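Local coordinates for protein extracellular sialidase/neuraminidase, putative (Aspergillus fumigatus, PDB 2XZI) that hydrolyses the glycosides of sialic-acid-type sugars and acts as a KDNase, on the deaminated form of neuraminic acid, at residues Phe15-Ser20 / Ile370-Phe375; Ala42-Thr47 / Asn113-Phe118; Leu52-Gly57 / Leu70-Thr75; Arg74-Ala79 / Asp87-Arg92. One frame throughout, in Å; residues are numbered along the deposited sequence.

Contact 1 of 4, residues Phe15-Ser20 / Ile370-Phe375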
# COMPACT_ATOMS: atom_id res chain seq x y z
N PHE A 15 -8.28 3.88 -14.84
CA PHE A 15 -9.70 3.98 -14.53
C PHE A 15 -9.93 3.79 -13.03
O PHE A 15 -9.11 3.16 -12.36
CB PHE A 15 -10.55 3.00 -15.37
CG PHE A 15 -10.08 1.57 -15.34
CD1 PHE A 15 -10.56 0.67 -14.38
CD2 PHE A 15 -9.21 1.10 -16.32
CE1 PHE A 15 -10.13 -0.67 -14.39
CE2 PHE A 15 -8.77 -0.22 -16.32
CZ PHE A 15 -9.23 -1.11 -15.35
N PRO A 16 -11.05 4.31 -12.50
CA PRO A 16 -11.35 4.03 -11.08
C PRO A 16 -11.61 2.54 -10.85
O PRO A 16 -12.32 1.89 -11.64
CB PRO A 16 -12.62 4.86 -10.81
CG PRO A 16 -12.70 5.83 -11.97
CD PRO A 16 -12.07 5.16 -13.14
N LEU A 17 -11.01 2.01 -9.78
CA LEU A 17 -11.24 0.61 -9.43
C LEU A 17 -12.06 0.44 -8.15
O LEU A 17 -12.78 -0.56 -7.99
CB LEU A 17 -9.90 -0.15 -9.33
CG LEU A 17 -9.99 -1.65 -9.06
CD1 LEU A 17 -10.77 -2.33 -10.20
CD2 LEU A 17 -8.60 -2.29 -8.89
N PHE A 18 -11.94 1.39 -7.23
CA PHE A 18 -12.77 1.39 -6.03
C PHE A 18 -13.55 2.69 -6.06
O PHE A 18 -12.98 3.77 -5.91
CB PHE A 18 -11.91 1.25 -4.76
CG PHE A 18 -11.20 -0.07 -4.64
CD1 PHE A 18 -9.95 -0.27 -5.23
CD2 PHE A 18 -11.77 -1.13 -3.94
CE1 PHE A 18 -9.29 -1.48 -5.11
CE2 PHE A 18 -11.12 -2.36 -3.81
CZ PHE A 18 -9.87 -2.54 -4.39
N ARG A 19 -14.85 2.56 -6.32
CA ARG A 19 -15.75 3.67 -6.61
C ARG A 19 -16.54 4.04 -5.37
O ARG A 19 -17.32 3.23 -4.86
CB ARG A 19 -16.69 3.26 -7.74
CG ARG A 19 -15.95 2.93 -9.04
CD ARG A 19 -16.89 2.44 -10.15
NE ARG A 19 -17.75 3.53 -10.63
CZ ARG A 19 -17.45 4.37 -11.62
NH1 ARG A 19 -16.29 4.27 -12.27
NH2 ARG A 19 -18.30 5.34 -11.94
N SER A 20 -16.31 5.26 -4.89
CA SER A 20 -16.95 5.76 -3.66
C SER A 20 -18.47 5.93 -3.81
O SER A 20 -19.00 5.91 -4.93
CB SER A 20 -16.29 7.08 -3.23
OG SER A 20 -16.01 7.91 -4.35
N ILE A 370 -10.31 5.08 -5.36
CA ILE A 370 -9.00 4.55 -5.73
C ILE A 370 -8.92 4.26 -7.23
O ILE A 370 -9.76 3.56 -7.77
CB ILE A 370 -8.59 3.33 -4.86
CG1 ILE A 370 -8.57 3.72 -3.38
CG2 ILE A 370 -7.25 2.79 -5.31
CD1 ILE A 370 -8.39 2.53 -2.40
N ILE A 371 -7.89 4.81 -7.86
CA ILE A 371 -7.64 4.67 -9.29
C ILE A 371 -6.68 3.52 -9.52
O ILE A 371 -5.73 3.34 -8.75
CB ILE A 371 -7.02 5.98 -9.87
CG1 ILE A 371 -7.92 7.20 -9.66
CG2 ILE A 371 -6.59 5.81 -11.34
CD1 ILE A 371 -9.38 6.95 -9.76
N TRP A 372 -6.94 2.73 -10.57
CA TRP A 372 -6.01 1.73 -11.07
C TRP A 372 -5.33 2.21 -12.34
O TRP A 372 -5.99 2.66 -13.28
CB TRP A 372 -6.75 0.43 -11.34
CG TRP A 372 -6.03 -0.64 -12.09
CD1 TRP A 372 -6.37 -1.10 -13.33
CD2 TRP A 372 -4.91 -1.42 -11.65
NE1 TRP A 372 -5.52 -2.12 -13.70
CE2 TRP A 372 -4.62 -2.34 -12.69
CE3 TRP A 372 -4.11 -1.42 -10.49
CZ2 TRP A 372 -3.58 -3.26 -12.60
CZ3 TRP A 372 -3.07 -2.34 -10.41
CH2 TRP A 372 -2.82 -3.25 -11.46
N ARG A 373 -4.01 2.10 -12.38
CA ARG A 373 -3.24 2.53 -13.53
C ARG A 373 -2.37 1.39 -13.98
O ARG A 373 -1.83 0.64 -13.13
CB ARG A 373 -2.32 3.67 -13.17
CG ARG A 373 -3.02 4.95 -12.82
CD ARG A 373 -2.01 6.07 -12.53
NE ARG A 373 -2.69 7.36 -12.55
CZ ARG A 373 -2.99 8.03 -13.66
NH1 ARG A 373 -2.67 7.55 -14.85
NH2 ARG A 373 -3.63 9.19 -13.57
N ARG A 374 -2.22 1.27 -15.30
CA ARG A 374 -1.17 0.45 -15.90
C ARG A 374 -0.34 1.35 -16.79
O ARG A 374 -0.89 2.15 -17.55
CB ARG A 374 -1.76 -0.69 -16.71
CG ARG A 374 -2.41 -1.75 -15.86
CD ARG A 374 -3.48 -2.59 -16.60
NE ARG A 374 -3.13 -2.86 -17.99
CZ ARG A 374 -2.30 -3.82 -18.39
NH1 ARG A 374 -1.73 -4.63 -17.51
NH2 ARG A 374 -2.02 -3.94 -19.69
N PHE A 375 0.98 1.21 -16.72
CA PHE A 375 1.86 1.92 -17.65
C PHE A 375 3.14 1.14 -17.78
O PHE A 375 3.49 0.38 -16.88
CB PHE A 375 2.13 3.36 -17.17
CG PHE A 375 2.48 3.48 -15.71
CD1 PHE A 375 3.77 3.27 -15.29
CD2 PHE A 375 1.52 3.84 -14.77
CE1 PHE A 375 4.11 3.39 -13.95
CE2 PHE A 375 1.86 3.97 -13.43
CZ PHE A 375 3.16 3.74 -13.03
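Trp372 and Phe15 run side by side off the same face of the sheet and meet as an offset edge-to-face pair. The indole turns the edge of its five-membered ring toward the face of the phenyl ring, with centroids 5.2 Å apart and planes at 67°. The closest touch is Trp372 CD1 against Phe15 CZ, at 3.5 Å. Phe15 holds CG between its backbone N and carbonyl carbon (chi1 52°), which leans the ring over toward the tryptophan. Below the rings the two backbones form a hydrogen-bonded antiparallel pair, Phe15 N giving to Trp372 O at 3.0 Å and Trp372 N to Phe15 O at 2.8 Å. The tryptophan is packed at its root too, Trp372 CB lying 3.8 Å from Leu17 CB.

Ile370 holds the other end. Ile370 O accepts two N-H groups, from Leu17 N at 2.8 Å and from Phe18 N at 3.1 Å, both in the carbonyl plane. Leu17 and Phe18 thus face one residue, a classic beta bulge that shifts the register by one. Ile370 N returns a bond to Phe18 O, and Ile370 CB lies 3.9 Å from Phe18 CD1, the two side chains running alongside each other.

The pairing places strand 12-18 at the outer edge of the sheet whose other strands, 368-375, 349-356 and 334-343, come from the end of the chain. This is the Velcro-type ring closure of a beta-propeller. Leu352 of strand 349-356 packs on Ile370 and Trp372, Ala53 and Ala55 of strand 51-58 approach from the next blade, and Trp372 NE1 bonds to Gly82 O.

Contact 2 of 4, residues Ala42-Thr47 / Asn113-Phe118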
# COMPACT_ATOMS: atom_id res chain seq x y z
N ALA A 42 -3.48 -1.50 -1.55
CA ALA A 42 -2.36 -2.43 -1.63
C ALA A 42 -2.62 -3.32 -2.83
O ALA A 42 -3.76 -3.75 -3.01
CB ALA A 42 -2.29 -3.26 -0.39
N VAL A 43 -1.60 -3.65 -3.60
CA VAL A 43 -1.77 -4.49 -4.79
C VAL A 43 -0.61 -5.46 -4.96
O VAL A 43 0.56 -5.09 -4.73
CB VAL A 43 -1.99 -3.64 -6.08
CG1 VAL A 43 -0.73 -2.83 -6.45
CG2 VAL A 43 -2.49 -4.50 -7.24
N VAL A 44 -0.95 -6.70 -5.31
CA VAL A 44 0.06 -7.69 -5.65
C VAL A 44 -0.36 -8.51 -6.85
O VAL A 44 -1.52 -8.71 -7.10
CB VAL A 44 0.39 -8.65 -4.47
CG1 VAL A 44 1.11 -7.89 -3.33
CG2 VAL A 44 -0.85 -9.39 -3.99
N ARG A 45 0.63 -8.99 -7.59
CA ARG A 45 0.42 -9.98 -8.62
C ARG A 45 0.84 -11.33 -8.03
O ARG A 45 1.90 -11.45 -7.42
CB ARG A 45 1.29 -9.66 -9.84
CG ARG A 45 1.06 -10.63 -10.99
CD ARG A 45 2.21 -10.64 -11.95
NE ARG A 45 3.24 -11.58 -11.51
CZ ARG A 45 4.52 -11.50 -11.85
NH1 ARG A 45 4.96 -10.50 -12.62
NH2 ARG A 45 5.38 -12.40 -11.39
N THR A 46 -0.02 -12.33 -8.18
CA THR A 46 0.26 -13.64 -7.59
C THR A 46 1.14 -14.43 -8.53
O THR A 46 1.43 -13.98 -9.64
CB THR A 46 -1.01 -14.43 -7.31
OG1 THR A 46 -1.53 -14.91 -8.56
CG2 THR A 46 -2.07 -13.59 -6.59
N THR A 47 1.55 -15.64 -8.14
CA THR A 47 2.42 -16.38 -9.05
C THR A 47 1.71 -16.89 -10.30
O THR A 47 2.36 -17.33 -11.24
CB THR A 47 3.16 -17.53 -8.37
OG1 THR A 47 2.25 -18.58 -8.09
CG2 THR A 47 3.88 -17.07 -7.10
N ASN A 113 2.78 -19.59 -3.74
CA ASN A 113 1.56 -18.81 -3.99
C ASN A 113 0.61 -18.63 -2.82
O ASN A 113 -0.52 -18.17 -3.02
CB ASN A 113 0.81 -19.22 -5.27
CG ASN A 113 0.04 -18.08 -5.86
OD1 ASN A 113 0.51 -16.94 -5.86
ND2 ASN A 113 -1.18 -18.36 -6.35
N THR A 114 1.03 -18.95 -1.59
CA THR A 114 0.26 -18.45 -0.45
C THR A 114 0.36 -16.92 -0.47
O THR A 114 1.45 -16.35 -0.58
CB THR A 114 0.80 -18.96 0.89
OG1 THR A 114 0.55 -20.38 0.97
CG2 THR A 114 0.11 -18.28 2.07
N ILE A 115 -0.79 -16.26 -0.39
CA ILE A 115 -0.76 -14.81 -0.24
C ILE A 115 -1.02 -14.46 1.23
O ILE A 115 -2.10 -14.70 1.76
CB ILE A 115 -1.76 -14.07 -1.15
CG1 ILE A 115 -1.59 -14.49 -2.62
CG2 ILE A 115 -1.55 -12.56 -0.98
CD1 ILE A 115 -2.60 -15.56 -3.07
N TYR A 116 0.00 -13.91 1.87
CA TYR A 116 -0.11 -13.43 3.21
C TYR A 116 -0.61 -11.99 3.19
O TYR A 116 -0.19 -11.20 2.36
CB TYR A 116 1.25 -13.47 3.88
CG TYR A 116 1.76 -14.81 4.34
CD1 TYR A 116 1.11 -15.50 5.37
CD2 TYR A 116 2.92 -15.34 3.80
CE1 TYR A 116 1.62 -16.72 5.83
CE2 TYR A 116 3.43 -16.55 4.25
CZ TYR A 116 2.76 -17.22 5.26
OH TYR A 116 3.27 -18.41 5.75
N LEU A 117 -1.51 -11.67 4.12
CA LEU A 117 -1.98 -10.30 4.27
C LEU A 117 -1.89 -9.90 5.75
O LEU A 117 -2.66 -10.37 6.59
CB LEU A 117 -3.39 -10.12 3.70
CG LEU A 117 -4.04 -8.75 3.86
CD1 LEU A 117 -3.44 -7.77 2.91
CD2 LEU A 117 -5.52 -8.89 3.57
N PHE A 118 -0.92 -9.04 6.04
CA PHE A 118 -0.85 -8.42 7.36
C PHE A 118 -1.79 -7.23 7.42
O PHE A 118 -1.97 -6.53 6.44
CB PHE A 118 0.58 -7.99 7.68
CG PHE A 118 1.53 -9.13 7.96
CD1 PHE A 118 2.22 -9.78 6.93
CD2 PHE A 118 1.72 -9.57 9.28
CE1 PHE A 118 3.08 -10.86 7.21
CE2 PHE A 118 2.58 -10.65 9.56
CZ PHE A 118 3.26 -11.28 8.52
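Thr47 and Asn113 make the polar part of this contact. Thr47 N gives a hydrogen bond to Asn113 OD1 at 2.8 Å; it is nearly straight, with 168° at the hydrogen, yet the donor stands 53° above the carbonyl plane of the amide and so does not meet a lone pair. The threonine hydroxyl adds nothing to it: Thr47 OG1 is 3.3 Å from Asn113 OD1 at a poor angle, and it lies instead against the base of the amide, 3.2 Å from Asn113 CG. The two side chains run antiparallel past each other. Asn113 reaches across because its CG stands roughly anti to its backbone N (chi1 -152°). The other end of the amide is held from outside, as Asn113 ND2 gives to Asp161 OD1, an oxygen that also bonds Thr46 OG1.

Van der Waals contacts begin at the amide itself, with Thr46 CB 3.3 Å from Asn113 OD1. The methyl Thr46 CG2 then meets the end of the isoleucine chain at a slant, 4.1 Å from Ile115 CD1, and Val44 CG2 approaches Ile115 CG2 more loosely, at 4.4 Å.

The two backbones are not paired as strands; their nearest CA atoms, of Thr47 and Asn113, are 5.7 Å apart. Strand 37-45 starts one four-stranded antiparallel sheet and strand 115-122 belongs to the next, so the contact is packing between consecutive blades of a propeller. Asp161, at the variable position before the glycine, and Trp165, the closing tryptophan, which touches Ile115, belong to a Ser-X-Asp-X-Gly-X-Thr-Trp sequence, the Asp-box (BNR) motif characteristic of sialidases.

Contact 3 of 4, residues Leu52-Gly57 / Leu70-Thr75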
# COMPACT_ATOMS: atom_id res chain seq x y z
N LEU A 52 -4.41 -9.02 -7.26
CA LEU A 52 -5.24 -8.80 -6.08
C LEU A 52 -5.07 -7.37 -5.60
O LEU A 52 -3.95 -6.95 -5.30
CB LEU A 52 -4.84 -9.75 -4.96
CG LEU A 52 -4.75 -11.24 -5.29
CD1 LEU A 52 -4.34 -12.05 -4.06
CD2 LEU A 52 -6.07 -11.75 -5.84
N ALA A 53 -6.17 -6.62 -5.57
CA ALA A 53 -6.18 -5.24 -5.09
C ALA A 53 -6.99 -5.13 -3.80
O ALA A 53 -8.15 -5.55 -3.76
CB ALA A 53 -6.78 -4.34 -6.17
N PHE A 54 -6.37 -4.57 -2.77
CA PHE A 54 -6.96 -4.43 -1.44
C PHE A 54 -7.15 -2.97 -1.10
O PHE A 54 -6.44 -2.09 -1.61
CB PHE A 54 -6.05 -5.03 -0.38
CG PHE A 54 -5.67 -6.45 -0.63
CD1 PHE A 54 -4.53 -6.76 -1.37
CD2 PHE A 54 -6.41 -7.49 -0.10
CE1 PHE A 54 -4.17 -8.10 -1.61
CE2 PHE A 54 -6.06 -8.83 -0.34
CZ PHE A 54 -4.93 -9.12 -1.08
N ALA A 55 -8.11 -2.70 -0.23
CA ALA A 55 -8.32 -1.35 0.28
C ALA A 55 -9.08 -1.40 1.60
O ALA A 55 -9.67 -2.44 1.96
CB ALA A 55 -9.09 -0.52 -0.74
N GLU A 56 -9.05 -0.27 2.30
CA GLU A 56 -9.96 -0.04 3.40
C GLU A 56 -11.27 0.50 2.88
O GLU A 56 -11.32 1.55 2.22
CB GLU A 56 -9.34 0.98 4.36
CG GLU A 56 -8.24 0.40 5.22
CD GLU A 56 -7.66 1.42 6.18
OE1 GLU A 56 -8.37 2.38 6.56
OE2 GLU A 56 -6.49 1.24 6.58
N GLY A 57 -12.34 -0.23 3.17
CA GLY A 57 -13.70 0.21 2.87
C GLY A 57 -14.17 0.98 4.09
O GLY A 57 -14.48 0.42 5.14
N LEU A 70 -11.88 -4.47 5.55
CA LEU A 70 -10.82 -4.72 4.57
C LEU A 70 -11.44 -5.41 3.37
O LEU A 70 -11.89 -6.55 3.48
CB LEU A 70 -9.71 -5.58 5.17
CG LEU A 70 -8.30 -5.40 4.58
CD1 LEU A 70 -8.20 -5.82 3.11
CD2 LEU A 70 -7.80 -4.00 4.76
N VAL A 71 -11.44 -4.70 2.25
CA VAL A 71 -12.10 -5.16 1.02
C VAL A 71 -11.07 -5.42 -0.08
O VAL A 71 -9.91 -5.03 0.04
CB VAL A 71 -13.22 -4.17 0.55
CG1 VAL A 71 -14.32 -4.08 1.62
CG2 VAL A 71 -12.65 -2.78 0.19
N TYR A 72 -11.49 -6.10 -1.14
CA TYR A 72 -10.60 -6.40 -2.23
C TYR A 72 -11.33 -6.70 -3.53
O TYR A 72 -12.54 -6.98 -3.53
CB TYR A 72 -9.66 -7.56 -1.86
CG TYR A 72 -10.27 -8.95 -1.85
CD1 TYR A 72 -11.11 -9.36 -0.83
CD2 TYR A 72 -9.95 -9.87 -2.85
CE1 TYR A 72 -11.63 -10.65 -0.80
CE2 TYR A 72 -10.48 -11.17 -2.83
CZ TYR A 72 -11.31 -11.56 -1.80
OH TYR A 72 -11.84 -12.83 -1.76
N LYS A 73 -10.57 -6.66 -4.62
CA LYS A 73 -11.01 -7.17 -5.91
C LYS A 73 -9.90 -7.99 -6.52
O LYS A 73 -8.72 -7.70 -6.31
CB LYS A 73 -11.35 -6.03 -6.86
CG LYS A 73 -12.59 -5.24 -6.50
CD LYS A 73 -12.86 -4.17 -7.54
CE LYS A 73 -14.18 -3.52 -7.24
NZ LYS A 73 -14.64 -2.64 -8.32
N ARG A 74 -10.26 -9.01 -7.28
CA ARG A 74 -9.29 -9.76 -8.07
C ARG A 74 -9.59 -9.55 -9.54
O ARG A 74 -10.72 -9.28 -9.92
CB ARG A 74 -9.43 -11.26 -7.80
CG ARG A 74 -9.60 -11.67 -6.34
CD ARG A 74 -9.47 -13.19 -6.24
NE ARG A 74 -10.45 -13.89 -7.08
CZ ARG A 74 -10.34 -15.16 -7.47
NH1 ARG A 74 -9.28 -15.89 -7.15
NH2 ARG A 74 -11.29 -15.71 -8.23
N THR A 75 -8.58 -9.73 -10.38
CA THR A 75 -8.84 -9.95 -11.78
C THR A 75 -9.58 -11.27 -11.99
O THR A 75 -9.35 -12.25 -11.26
CB THR A 75 -7.55 -9.86 -12.64
OG1 THR A 75 -6.58 -10.82 -12.20
CG2 THR A 75 -6.97 -8.45 -12.53
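Phe54 leans across to Leu70 and Tyr72, and its side chain can be followed outward atom by atom. Phe54 CB begins over the backbone of the facing strand, 3.9 Å from Val71 O, and also lies 4.2 Å from Leu70 CD1. With CG anti to the carbonyl carbon (chi1 -55°), one flank of the ring is turned to the other strand: Phe54 CD2 is 4.0 Å from Leu70 CD1 and 3.7 Å from Tyr72 CB. Farther out, Phe54 CE2 is still 4.1 Å from Tyr72 CB. Pro105, Pro107 and Leu117 of the adjoining blade also pack on Phe54.

On the same face Leu52 CD2 lies alongside the aliphatic part of Arg74, 3.6 Å from its CG. The opposite face carries Ala53, Ala55, Val71 and Lys73.

Strands 51-58 and 68-74 form an antiparallel hairpin, their axes at 151°. Ala53/Lys73 and Ala55/Val71 are hydrogen-bonded pairs with two bonds each, for example Lys73 N to Ala53 O at 2.8 Å. The methyl Val71 CG2 sits 3.5 Å from Ala55 O.

All the touching residues are buried. The N-H and C=O groups of Ala53, Lys73, Ala55 and Val71 therefore satisfy one another in a buried, mainly apolar setting, while the charged ends find partners elsewhere: Lys73 NZ meets Leu17 O and Asp27, and Glu56 OE1 pairs with Arg58 of the sugar pocket.

Contact 4 of 4, residues Arg74-Ala79 / Asp87-Arg92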
# COMPACT_ATOMS: atom_id res chain seq x y z
N ARG A 74 -10.26 -9.01 -7.28
CA ARG A 74 -9.29 -9.76 -8.07
C ARG A 74 -9.59 -9.55 -9.54
O ARG A 74 -10.72 -9.28 -9.92
CB ARG A 74 -9.43 -11.26 -7.80
CG ARG A 74 -9.60 -11.67 -6.34
CD ARG A 74 -9.47 -13.19 -6.24
NE ARG A 74 -10.45 -13.89 -7.08
CZ ARG A 74 -10.34 -15.16 -7.47
NH1 ARG A 74 -9.28 -15.89 -7.15
NH2 ARG A 74 -11.29 -15.71 -8.23
N THR A 75 -8.58 -9.73 -10.38
CA THR A 75 -8.84 -9.95 -11.78
C THR A 75 -9.58 -11.27 -11.99
O THR A 75 -9.35 -12.25 -11.26
CB THR A 75 -7.55 -9.86 -12.64
OG1 THR A 75 -6.58 -10.82 -12.20
CG2 THR A 75 -6.97 -8.45 -12.53
N LYS A 76 -10.49 -11.25 -12.96
CA LYS A 76 -11.35 -12.40 -13.25
C LYS A 76 -10.56 -13.63 -13.67
O LYS A 76 -10.92 -14.76 -13.30
CB LYS A 76 -12.36 -12.05 -14.34
CG LYS A 76 -13.47 -11.12 -13.90
CD LYS A 76 -14.37 -10.81 -15.10
CE LYS A 76 -15.52 -9.93 -14.68
NZ LYS A 76 -16.34 -9.58 -15.88
N THR A 77 -9.48 -13.42 -14.40
CA THR A 77 -8.64 -14.51 -14.84
C THR A 77 -7.22 -14.21 -14.44
O THR A 77 -6.91 -13.09 -13.98
CB THR A 77 -8.70 -14.72 -16.36
OG1 THR A 77 -7.91 -13.72 -16.99
CG2 THR A 77 -10.16 -14.69 -16.90
N THR A 78 -6.36 -15.22 -14.57
CA THR A 78 -4.94 -15.06 -14.28
C THR A 78 -4.18 -14.37 -15.42
O THR A 78 -3.00 -14.03 -15.27
CB THR A 78 -4.29 -16.43 -13.99
OG1 THR A 78 -4.38 -17.23 -15.18
CG2 THR A 78 -4.99 -17.15 -12.84
N ALA A 79 -4.83 -14.18 -16.56
CA ALA A 79 -4.16 -13.74 -17.78
C ALA A 79 -4.58 -12.37 -18.30
O ALA A 79 -3.95 -11.83 -19.20
CB ALA A 79 -4.32 -14.80 -18.89
N ASP A 87 -12.39 -6.61 -16.77
CA ASP A 87 -11.45 -7.64 -16.36
C ASP A 87 -11.44 -7.92 -14.86
O ASP A 87 -10.77 -8.86 -14.40
CB ASP A 87 -10.04 -7.26 -16.82
CG ASP A 87 -9.87 -7.38 -18.32
OD1 ASP A 87 -10.44 -8.31 -18.91
OD2 ASP A 87 -9.13 -6.55 -18.89
N TRP A 88 -12.14 -7.09 -14.09
CA TRP A 88 -12.10 -7.14 -12.63
C TRP A 88 -13.38 -7.71 -12.04
O TRP A 88 -14.49 -7.36 -12.47
CB TRP A 88 -11.84 -5.75 -12.06
CG TRP A 88 -10.43 -5.28 -12.27
CD1 TRP A 88 -9.96 -4.54 -13.33
CD2 TRP A 88 -9.32 -5.49 -11.41
NE1 TRP A 88 -8.62 -4.28 -13.17
CE2 TRP A 88 -8.20 -4.85 -12.00
CE3 TRP A 88 -9.16 -6.14 -10.17
CZ2 TRP A 88 -6.95 -4.85 -11.41
CZ3 TRP A 88 -7.90 -6.14 -9.59
CH2 TRP A 88 -6.82 -5.49 -10.20
N GLU A 89 -13.22 -8.57 -11.04
CA GLU A 89 -14.36 -9.07 -10.27
C GLU A 89 -15.05 -7.96 -9.47
O GLU A 89 -14.46 -6.90 -9.21
CB GLU A 89 -13.91 -10.18 -9.32
CG GLU A 89 -13.48 -11.46 -10.03
CD GLU A 89 -12.96 -12.51 -9.06
OE1 GLU A 89 -12.72 -12.18 -7.88
OE2 GLU A 89 -12.78 -13.68 -9.48
N PRO A 90 -16.30 -8.20 -9.02
CA PRO A 90 -16.94 -7.30 -8.06
C PRO A 90 -16.25 -7.29 -6.70
O PRO A 90 -15.48 -8.21 -6.37
CB PRO A 90 -18.36 -7.86 -7.92
CG PRO A 90 -18.58 -8.68 -9.14
CD PRO A 90 -17.23 -9.25 -9.49
N LEU A 91 -16.53 -6.26 -5.93
CA LEU A 91 -15.96 -6.09 -4.60
C LEU A 91 -16.26 -7.27 -3.69
O LEU A 91 -17.40 -7.75 -3.63
CB LEU A 91 -16.50 -4.80 -3.97
CG LEU A 91 -15.76 -4.36 -2.71
CD1 LEU A 91 -14.41 -3.74 -3.09
CD2 LEU A 91 -16.64 -3.34 -2.00
N ARG A 92 -15.23 -7.73 -2.98
CA ARG A 92 -15.34 -8.76 -1.94
C ARG A 92 -14.72 -8.25 -0.64
O ARG A 92 -14.15 -7.16 -0.61
CB ARG A 92 -14.61 -10.03 -2.39
CG ARG A 92 -15.15 -10.68 -3.64
CD ARG A 92 -14.32 -11.90 -3.93
NE ARG A 92 -14.75 -12.59 -5.14
CZ ARG A 92 -14.30 -13.79 -5.49
NH1 ARG A 92 -13.43 -14.42 -4.73
NH2 ARG A 92 -14.74 -14.37 -6.60
O HOH W 1 -13.05 -9.86 -6.22
O HOH W 2 -13.32 -14.94 -11.72
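Thr75 and Trp88 approach to 4.4 Å between their CA atoms in a single backbone bridge, flanked by Lys76 N giving to Asp87 O at 2.8 Å and Glu89 N giving to Arg74 O at 2.8 Å. Over the indole, Thr75 CG2 stands 3.6 Å from the centroid of the Trp88 six-membered ring and 4° off its normal, a CH-pi contact.

Arg74 offers NE and NH2 from one flank of its guanidinium, one to each oxygen of Glu89. Arg74 NE gives to Glu89 OE1 at 3.0 Å, within the guanidinium plane, and Arg74 NH2 reaches the syn lone pair of Glu89 OE2 at 2.8 Å. The bend in the arginine at chi3 (-58°) goes with this approach, and the two flat groups are turned 44° against each other. Arg92 lays a face of its guanidinium over Glu89 OE1, with Arg92 NH2 3.2 Å away and no N-H aimed at the oxygen. One water links Glu89 OE1 to Arg74 N and Pro90 O; a second joins Glu89 OE2 to Lys76 O.

Arg74 NH1 on Asp161 O and Arg92 NH1 on Asn163 OD1 fix the outer ends of this salt-bridge network. Both carboxylate oxygens are thus engaged, and two arginines gathered round one glutamate probably keep it ionised.

How the contacts relate
Contacts 1 and 3 each touch all the others, whereas contacts 2 and 4 do not meet. Contact 2 joins contact 3 through strand pairing, with Val44 O 2.9 Å from Leu52 N, and contact 4 continues the chain from Arg74 and Thr75. From contact 1, Leu17 O lies 2.8 Å from Lys73 NZ, Leu17 CD1 3.6 Å from Trp88 CG, and Trp372 CZ3 3.9 Å from Val43 CG2. Contact 1 belongs to the blade on one side of the sheet that holds contact 3, and contact 2 joins that sheet to the next blade. The side chain of Glu56 in contact 3 is about 5 Å from a bound deamino-alpha-neuraminic acid, that of Ile370 in contact 1 about 11 Å.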